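Local coordinates for protein pterin-4-alpha-carbinolamine dehydratase MoaB2 (Mycobacterium marinum, PDB 3RFQ) that probably takes part in molybdenum cofactor biosynthesis as a MogA/MoaB-family protein with a likely molybdopterin-binding domain, at residues 167-170 against 171-175. Sequence-based numbering, arbitrary orientation.
Sequences MATL and NPLAA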
# COMPACT_ATOMS: atom_id res chain seq x y z
N MET C 167 14.52 7.60 -5.43
CA MET C 167 14.48 8.28 -6.73
C MET C 167 13.36 7.73 -7.62
O MET C 167 12.72 8.50 -8.32
CB MET C 167 15.84 8.19 -7.46
CG MET C 167 16.97 9.04 -6.86
SD MET C 167 16.59 10.81 -6.69
CE MET C 167 16.29 11.29 -8.39
N ALA C 168 13.13 6.41 -7.59
CA ALA C 168 12.02 5.80 -8.35
C ALA C 168 10.67 6.42 -7.93
O ALA C 168 9.79 6.71 -8.77
CB ALA C 168 11.99 4.28 -8.11
N THR C 169 10.52 6.62 -6.63
CA THR C 169 9.32 7.23 -6.06
C THR C 169 9.24 8.73 -6.35
O THR C 169 8.16 9.25 -6.66
CB THR C 169 9.25 6.93 -4.52
OG1 THR C 169 9.00 5.53 -4.35
CG2 THR C 169 8.16 7.72 -3.84
N LEU C 170 10.39 9.42 -6.28
CA LEU C 170 10.45 10.86 -6.50
C LEU C 170 10.14 11.27 -7.97
O LEU C 170 9.50 12.30 -8.19
CB LEU C 170 11.81 11.42 -6.08
CG LEU C 170 11.88 12.96 -6.11
CD1 LEU C 170 10.83 13.58 -5.16
CD2 LEU C 170 13.26 13.42 -5.75
N ASN C 171 10.58 10.45 -8.93
CA ASN C 171 10.46 10.77 -10.35
C ASN C 171 9.10 11.40 -10.72
O ASN C 171 9.07 12.53 -11.18
CB ASN C 171 10.70 9.54 -11.25
CG ASN C 171 12.16 9.15 -11.31
OD1 ASN C 171 13.07 9.97 -11.07
ND2 ASN C 171 12.39 7.88 -11.64
N PRO C 172 7.97 10.71 -10.45
CA PRO C 172 6.72 11.35 -10.93
C PRO C 172 6.29 12.55 -10.06
O PRO C 172 5.36 13.27 -10.42
CB PRO C 172 5.69 10.23 -10.83
CG PRO C 172 6.21 9.37 -9.65
CD PRO C 172 7.72 9.39 -9.85
N LEU C 173 6.93 12.76 -8.92
CA LEU C 173 6.45 13.81 -8.00
C LEU C 173 7.15 15.16 -8.28
O LEU C 173 6.49 16.19 -8.34
CB LEU C 173 6.63 13.37 -6.54
CG LEU C 173 6.12 11.94 -6.22
CD1 LEU C 173 6.32 11.62 -4.77
CD2 LEU C 173 4.65 11.70 -6.61
N ALA C 174 8.47 15.11 -8.41
CA ALA C 174 9.32 16.27 -8.57
C ALA C 174 8.89 17.10 -9.76
O ALA C 174 8.65 18.32 -9.64
CB ALA C 174 10.79 15.84 -8.75
N ALA C 175 8.75 16.42 -10.89
CA ALA C 175 8.43 17.08 -12.15
C ALA C 175 7.13 17.82 -12.03
O ALA C 175 7.01 18.93 -12.55
CB ALA C 175 8.41 16.07 -13.33
O HOH W 1 10.08 6.07 -11.49
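A proline kink in the C-terminal helix 160-180 is the motif here, and Pro172 meets the preceding turn without a backbone N-H to offer. Its ring carbon CD sits 3.2 Å from Thr169 O and also lies near Ala168 O. Ala168 O instead accepts from a water at 2.8 Å. The same water accepts from Asn171 ND2, so the amide side chain bridges back to the carbonyl that Pro172 N cannot serve. Asn171 CG stands beside its own backbone N (chi1 -74°), which turns the amide back along the helix toward that water. The last i to i+4 bond before the proline is Asn171 N to Met167 O, at 3.0 Å.

The next carbonyl, Thr169 O, takes no N-H from Leu173. Leu173 CG lies 3.4 Å from Thr169 O instead. Leu173 N bonds to Leu170 O, three residues back, at 2.7 Å, approaching from above the carbonyl plane. Ala174 N donates to Leu170 O at 3.0 Å and nearly straight, N-H...O 170°. Leu170 O thus holds two donors, and the regular i to i+4 pattern resumes with the second.

In this MogA/MoaB-type alpha/beta fold the helix packs on the mixed sheet. With CG anti to N (chi1 -173°), the Leu170 branch lies beside its own carbonyl carbon, and CG comes 4.1 Å from Ala174 CB. Leu170 and Ala174 also touch Val154 and Leu152 of strand 151-156, and Leu170 and Leu173 share Ile122 of helix 120-132. Asn171 packs on Tyr161 and Pro172 on Ala133, both of a second subunit, while Leu173 meets Leu131 of a third. The side chain of Thr169 is about 5 Å from the sodium ion bound at Ser129 and Asp165.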